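Local coordinates for protein cephalosporin acylase (Bacillus halodurans, PDB 2NLZ) that probably works as an N-terminal nucleophile hydrolase of the gamma-glutamyltranspeptidase family, cleaving amide bonds as a cephalosporin acylase would, at residues K131-L136 and P249-P254; Q480-F485 and G507-G512. The protein carries 1 engineered substitution. All blocks are in the same frame, centred on the assembly; numbering follows the deposited sequence.

How the contacts relate
Both contacts turn on one aromatic side chain reaching across to a neighbouring segment, yet they lie on opposite sides of the chain's centre, about 20 Å apart at their nearest atoms, and share no helix or strand. Contact 1 is a surface contact: the last turn of helix 122-133 leans on strand 250-259, and the chemistry is aromatic and sulfur-aromatic. Contact 2 is largely buried and larger in area. There a loop phenylalanine packs on the end of strand 478-481 and the turn after it, meeting backbone atoms and the methylene of a charged residue whose carboxylate is paired elsewhere. Along the chain the first pair is complete before the second begins, and both belong to the gamma-glutamyltranspeptidase fold.

Contact 1. Residues K131-L136 and P249-P254; sequences KMYGNL and PEWVEP
Tyr133 and Trp251 form the main aromatic pair, an offset edge-to-face arrangement in which the tyrosine gives its edge to the indole. Their planes stand at 88°, and the centroids of the Tyr133 ring and the Trp251 six-membered ring are 5.4 Å apart. The touch falls on one corner of each: Tyr133 CE2 comes to 3.4 Å from Trp251 CH2, with Trp251 CZ2 next in line, so the phenol meets the far end of the indole. The two side chains run past each other in opposite senses, and the pair is offset.

Sulfur and aliphatic contacts come from Met132. Its CB lies 4.1 Å from Trp251 CZ2. CG is anti to the backbone N (chi1 -150°), and further bends carry the thioether end away while SD stays 5.2 Å from the centroid of the Trp251 five-membered ring. The sulfur stands obliquely, 46° off the ring normal, as a Met-aromatic contact. Met132 CG also sits 3.6 Å above the plane of the Tyr133 ring, toward its rim, so the methionine touches both aromatics.

Polar bonding lies around this cluster. Trp251 NE1 is hydrogen-bonded to Glu128 OE1, one turn earlier on the helix, which ties the pyrrole N-H of the indole, on the same edge as CZ2, to the helix that supplies Tyr133. The Tyr133 ring also stacks with His83 of strand 81-87.

The whole is a helix-on-sheet contact, with the end of helix 122-133 anchored over strands 250-259 and 81-87, consistent with the layered alpha-beta-beta-alpha sandwich of the N-terminal nucleophile hydrolases.

Contact 2. Residues Q480-F485 and G507-G512; sequences QVEPTF and GAFGRG
With CG anti to its own carbonyl carbon (chi1 -68°), Phe509 throws its ring out of the Gly507-Gly510 type I turn and onto Gln480, Val481 and Glu482. Glu482 has a similar first torsion, which sets CG over the ring, and its chain, extended beyond CG, leads the carboxylate on past it.

Over that face Glu482 CG makes a CH-pi contact, 3.6 Å from the centroid of the Phe509 ring and 18° off its normal. The Glu482 carboxylate is turned 26° from the ring plane, and Glu482 CD reaches Phe509 CB at 4.1 Å, back toward the root of the aromatic. At the ring's outer end the partners are mostly backbone: Gln480 O approaches the edge, near the ring plane, 3.4 Å from Phe509 CE1, while Phe509 CZ lies 3.4 Å from Val481 C. Gln480 CB adds an aliphatic touch, 3.9 Å from Phe509 CZ. Without the Phe509 ring, as with an alanine here, the Glu482 methylene would probably lose the surface it lies on and a gap would be likely to open beside the Gln480-Val481 backbone.

Polar groups are met beyond the ring. Glu482 OE1 forms a salt bridge with Arg531 NE, and Arg470 NH1 donates to Phe509 O. Glu482 itself opens a second type I turn, Glu482 to Phe485, closed by Phe485 N bonding to Glu482 O at 2.7 Å.

In the fold, Phe509 also touches Gln472 of strand 471-473 and Val503, just past strand 499-502, so the loop leading into strand 512-517 packs against the end of the small mixed sheet centred on strand 478-481, whose continuation passes into helix 487-495.

Contact 1. Residues K131-L136 and P249-P254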
loop_
_atom_site.group_PDB
_atom_site.type_symbol
_atom_site.label_atom_id
_atom_site.label_comp_id
_atom_site.label_asym_id
_atom_site.label_seq_id
_atom_site.Cartn_x
_atom_site.Cartn_y
_atom_site.Cartn_z
ATOM N N LYS D 131 -43.645 7.314 -22.686
ATOM C CA LYS D 131 -44.744 8.141 -23.162
ATOM C C LYS D 131 -44.449 9.629 -22.991
ATOM O O LYS D 131 -44.665 10.420 -23.907
ATOM C CB LYS D 131 -46.053 7.751 -22.447
ATOM C CG LYS D 131 -47.279 8.628 -22.783
ATOM C CD LYS D 131 -48.614 7.887 -22.591
ATOM C CE LYS D 131 -49.142 7.955 -21.155
ATOM N NZ LYS D 131 -49.824 9.244 -20.861
ATOM N N MET D 132 -43.920 10.004 -21.833
ATOM C CA MET D 132 -43.810 11.411 -21.509
ATOM C C MET D 132 -42.562 12.083 -22.072
ATOM O O MET D 132 -42.637 13.218 -22.544
ATOM C CB MET D 132 -43.918 11.632 -19.998
ATOM C CG MET D 132 -44.516 12.986 -19.595
ATOM S SD MET D 132 -46.300 12.964 -19.276
ATOM C CE MET D 132 -46.997 13.046 -20.932
ATOM N N TYR D 133 -41.422 11.395 -22.040
ATOM C CA TYR D 133 -40.148 12.041 -22.405
ATOM C C TYR D 133 -39.248 11.257 -23.349
ATOM O O TYR D 133 -38.166 11.726 -23.680
ATOM C CB TYR D 133 -39.352 12.440 -21.149
ATOM C CG TYR D 133 -40.107 13.359 -20.220
ATOM C CD1 TYR D 133 -40.367 14.681 -20.582
ATOM C CD2 TYR D 133 -40.584 12.903 -18.987
ATOM C CE1 TYR D 133 -41.065 15.529 -19.741
ATOM C CE2 TYR D 133 -41.288 13.747 -18.135
ATOM C CZ TYR D 133 -41.528 15.056 -18.520
ATOM O OH TYR D 133 -42.228 15.890 -17.675
ATOM N N GLY D 134 -39.678 10.077 -23.785
ATOM C CA GLY D 134 -38.883 9.282 -24.726
ATOM C C GLY D 134 -39.209 9.555 -26.184
ATOM O O GLY D 134 -40.266 10.095 -26.498
ATOM N N ASN D 135 -38.301 9.181 -27.080
ATOM C CA ASN D 135 -38.508 9.341 -28.521
ATOM C C ASN D 135 -39.041 8.075 -29.180
ATOM O O ASN D 135 -39.755 8.136 -30.186
ATOM C CB ASN D 135 -37.204 9.739 -29.221
ATOM C CG ASN D 135 -36.848 11.197 -29.024
ATOM O OD1 ASN D 135 -37.708 12.026 -28.717
ATOM N ND2 ASN D 135 -35.573 11.522 -29.210
ATOM N N LEU D 136 -38.680 6.928 -28.611
ATOM C CA LEU D 136 -38.986 5.634 -29.205
ATOM C C LEU D 136 -40.151 4.951 -28.510
ATOM O O LEU D 136 -40.386 5.176 -27.321
ATOM C CB LEU D 136 -37.767 4.717 -29.118
ATOM C CG LEU D 136 -36.416 5.278 -29.531
ATOM C CD1 LEU D 136 -35.378 4.197 -29.383
ATOM C CD2 LEU D 136 -36.467 5.800 -30.961
ATOM N N PRO D 249 -47.870 5.023 -11.936
ATOM C CA PRO D 249 -46.674 5.749 -11.531
ATOM C C PRO D 249 -47.044 7.205 -11.282
ATOM O O PRO D 249 -47.876 7.764 -12.003
ATOM C CB PRO D 249 -45.728 5.609 -12.733
ATOM C CG PRO D 249 -46.517 5.032 -13.821
ATOM C CD PRO D 249 -47.733 4.389 -13.256
ATOM N N GLU D 250 -46.466 7.796 -10.243
ATOM C CA GLU D 250 -46.822 9.147 -9.837
ATOM C C GLU D 250 -45.659 10.090 -10.091
ATOM O O GLU D 250 -44.558 9.882 -9.575
ATOM C CB GLU D 250 -47.242 9.167 -8.357
ATOM C CG GLU D 250 -47.410 10.557 -7.733
ATOM C CD GLU D 250 -47.951 10.502 -6.310
ATOM O OE1 GLU D 250 -48.858 9.684 -6.054
ATOM O OE2 GLU D 250 -47.478 11.274 -5.449
ATOM N N TRP D 251 -45.892 11.112 -10.907
ATOM C CA TRP D 251 -44.924 12.190 -11.019
ATOM C C TRP D 251 -44.989 12.997 -9.740
ATOM O O TRP D 251 -46.047 13.494 -9.352
ATOM C CB TRP D 251 -45.189 13.069 -12.232
ATOM C CG TRP D 251 -44.930 12.361 -13.495
ATOM C CD1 TRP D 251 -45.855 11.784 -14.318
ATOM C CD2 TRP D 251 -43.657 12.122 -14.088
ATOM N NE1 TRP D 251 -45.232 11.209 -15.396
ATOM C CE2 TRP D 251 -43.880 11.403 -15.282
ATOM C CE3 TRP D 251 -42.348 12.451 -13.734
ATOM C CZ2 TRP D 251 -42.842 11.006 -16.125
ATOM C CZ3 TRP D 251 -41.315 12.057 -14.571
ATOM C CH2 TRP D 251 -41.571 11.339 -15.754
ATOM N N VAL D 252 -43.849 13.090 -9.075
ATOM C CA VAL D 252 -43.784 13.692 -7.769
ATOM C C VAL D 252 -42.711 14.782 -7.832
ATOM O O VAL D 252 -41.859 14.768 -8.726
ATOM C CB VAL D 252 -43.559 12.585 -6.689
ATOM C CG1 VAL D 252 -42.123 12.101 -6.677
ATOM C CG2 VAL D 252 -44.038 13.034 -5.307
ATOM N N GLU D 253 -42.784 15.755 -6.927
ATOM C CA GLU D 253 -41.894 16.927 -6.978
ATOM C C GLU D 253 -40.613 16.720 -6.157
ATOM O O GLU D 253 -40.673 16.599 -4.922
ATOM C CB GLU D 253 -42.649 18.189 -6.515
ATOM C CG GLU D 253 -41.901 19.514 -6.730
ATOM C CD GLU D 253 -41.747 19.889 -8.199
ATOM O OE1 GLU D 253 -42.687 19.640 -8.989
ATOM O OE2 GLU D 253 -40.681 20.440 -8.558
ATOM N N PRO D 254 -39.451 16.682 -6.842
ATOM C CA PRO D 254 -38.149 16.441 -6.189
ATOM C C PRO D 254 -37.791 17.501 -5.141
ATOM O O PRO D 254 -38.137 18.683 -5.298
ATOM C CB PRO D 254 -37.145 16.478 -7.346
ATOM C CG PRO D 254 -37.848 17.168 -8.462
ATOM C CD PRO D 254 -39.312 16.865 -8.297
#

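Contact 2. Residues Q480-F485 and G507-G512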
loop_
_atom_site.group_PDB
_atom_site.type_symbol
_atom_site.label_atom_id
_atom_site.label_comp_id
_atom_site.label_asym_id
_atom_site.label_seq_id
_atom_site.Cartn_x
_atom_site.Cartn_y
_atom_site.Cartn_z
ATOM N N GLN D 480 -19.158 -0.009 9.894
ATOM C CA GLN D 480 -18.325 -0.858 9.047
ATOM C C GLN D 480 -17.486 -0.017 8.094
ATOM O O GLN D 480 -17.995 0.958 7.527
ATOM C CB GLN D 480 -19.206 -1.785 8.229
ATOM C CG GLN D 480 -20.172 -2.592 9.075
ATOM C CD GLN D 480 -20.936 -3.631 8.282
ATOM O OE1 GLN D 480 -21.192 -4.728 8.770
ATOM N NE2 GLN D 480 -21.308 -3.291 7.060
ATOM N N VAL D 481 -16.206 -0.377 7.925
ATOM C CA VAL D 481 -15.346 0.266 6.907
ATOM C C VAL D 481 -14.693 -0.743 5.957
ATOM O O VAL D 481 -14.643 -1.943 6.242
ATOM C CB VAL D 481 -14.255 1.191 7.522
ATOM C CG1 VAL D 481 -14.891 2.284 8.386
ATOM C CG2 VAL D 481 -13.200 0.381 8.317
ATOM N N GLU D 482 -14.198 -0.244 4.827
ATOM C CA GLU D 482 -13.565 -1.080 3.804
ATOM C C GLU D 482 -12.119 -1.421 4.130
ATOM O O GLU D 482 -11.447 -0.664 4.829
ATOM C CB GLU D 482 -13.625 -0.373 2.452
ATOM C CG GLU D 482 -14.964 -0.509 1.756
ATOM C CD GLU D 482 -14.939 -0.043 0.316
ATOM O OE1 GLU D 482 -14.889 -0.918 -0.586
ATOM O OE2 GLU D 482 -14.966 1.189 0.096
ATOM N N PRO D 483 -11.623 -2.560 3.609
ATOM C CA PRO D 483 -10.222 -2.959 3.802
ATOM C C PRO D 483 -9.239 -1.852 3.433
ATOM O O PRO D 483 -8.118 -1.811 3.949
ATOM C CB PRO D 483 -10.060 -4.118 2.821
ATOM C CG PRO D 483 -11.402 -4.689 2.690
ATOM C CD PRO D 483 -12.361 -3.552 2.806
ATOM N N THR D 484 -9.686 -0.964 2.547
ATOM C CA THR D 484 -8.869 0.104 1.999
ATOM C C THR D 484 -9.120 1.427 2.741
ATOM O O THR D 484 -8.500 2.445 2.434
ATOM C CB THR D 484 -9.101 0.219 0.469
ATOM O OG1 THR D 484 -8.453 1.387 -0.046
ATOM C CG2 THR D 484 -10.598 0.278 0.149
ATOM N N PHE D 485 -10.017 1.405 3.727
ATOM C CA PHE D 485 -10.179 2.540 4.640
ATOM C C PHE D 485 -8.900 2.708 5.455
ATOM O O PHE D 485 -8.437 1.751 6.080
ATOM C CB PHE D 485 -11.357 2.320 5.585
ATOM C CG PHE D 485 -11.786 3.555 6.315
ATOM C CD1 PHE D 485 -11.210 3.900 7.534
ATOM C CD2 PHE D 485 -12.778 4.369 5.791
ATOM C CE1 PHE D 485 -11.607 5.056 8.216
ATOM C CE2 PHE D 485 -13.182 5.517 6.462
ATOM C CZ PHE D 485 -12.588 5.863 7.676
ATOM N N GLY D 507 -18.575 -6.052 -2.101
ATOM C CA GLY D 507 -19.917 -5.615 -2.467
ATOM C C GLY D 507 -20.847 -5.192 -1.347
ATOM O O GLY D 507 -21.973 -4.771 -1.592
ATOM N N ALA D 508 -20.384 -5.289 -0.113
ATOM C CA ALA D 508 -21.189 -4.865 1.023
ATOM C C ALA D 508 -21.258 -3.338 1.134
ATOM O O ALA D 508 -22.034 -2.803 1.920
ATOM C CB ALA D 508 -20.641 -5.471 2.309
ATOM N N PHE D 509 -20.451 -2.635 0.344
ATOM C CA PHE D 509 -20.404 -1.176 0.438
ATOM C C PHE D 509 -21.022 -0.471 -0.776
ATOM O O PHE D 509 -20.763 0.709 -1.044
ATOM C CB PHE D 509 -18.979 -0.701 0.735
ATOM C CG PHE D 509 -18.506 -1.073 2.109
ATOM C CD1 PHE D 509 -18.686 -0.208 3.171
ATOM C CD2 PHE D 509 -17.892 -2.300 2.341
ATOM C CE1 PHE D 509 -18.257 -0.550 4.441
ATOM C CE2 PHE D 509 -17.463 -2.651 3.605
ATOM C CZ PHE D 509 -17.648 -1.780 4.658
ATOM N N GLY D 510 -21.850 -1.214 -1.502
ATOM C CA GLY D 510 -22.635 -0.650 -2.581
ATOM C C GLY D 510 -21.953 -0.538 -3.928
ATOM O O GLY D 510 -20.753 -0.766 -4.056
ATOM N N ARG D 511 -22.749 -0.179 -4.932
ATOM C CA ARG D 511 -22.271 0.065 -6.289
ATOM C C ARG D 511 -22.706 1.457 -6.731
ATOM O O ARG D 511 -23.845 1.855 -6.531
ATOM C CB ARG D 511 -22.792 -1.015 -7.252
ATOM C CG ARG D 511 -22.240 -2.421 -6.953
ATOM C CD ARG D 511 -23.087 -3.539 -7.529
ATOM N NE ARG D 511 -22.973 -4.760 -6.736
ATOM C CZ ARG D 511 -23.579 -5.906 -7.029
ATOM N NH1 ARG D 511 -24.347 -6.000 -8.105
ATOM N NH2 ARG D 511 -23.418 -6.964 -6.249
ATOM N N GLY D 512 -21.805 2.215 -7.323
ATOM C CA GLY D 512 -22.169 3.558 -7.735
ATOM C C GLY D 512 -21.956 3.815 -9.206
ATOM O O GLY D 512 -21.152 3.137 -9.855
#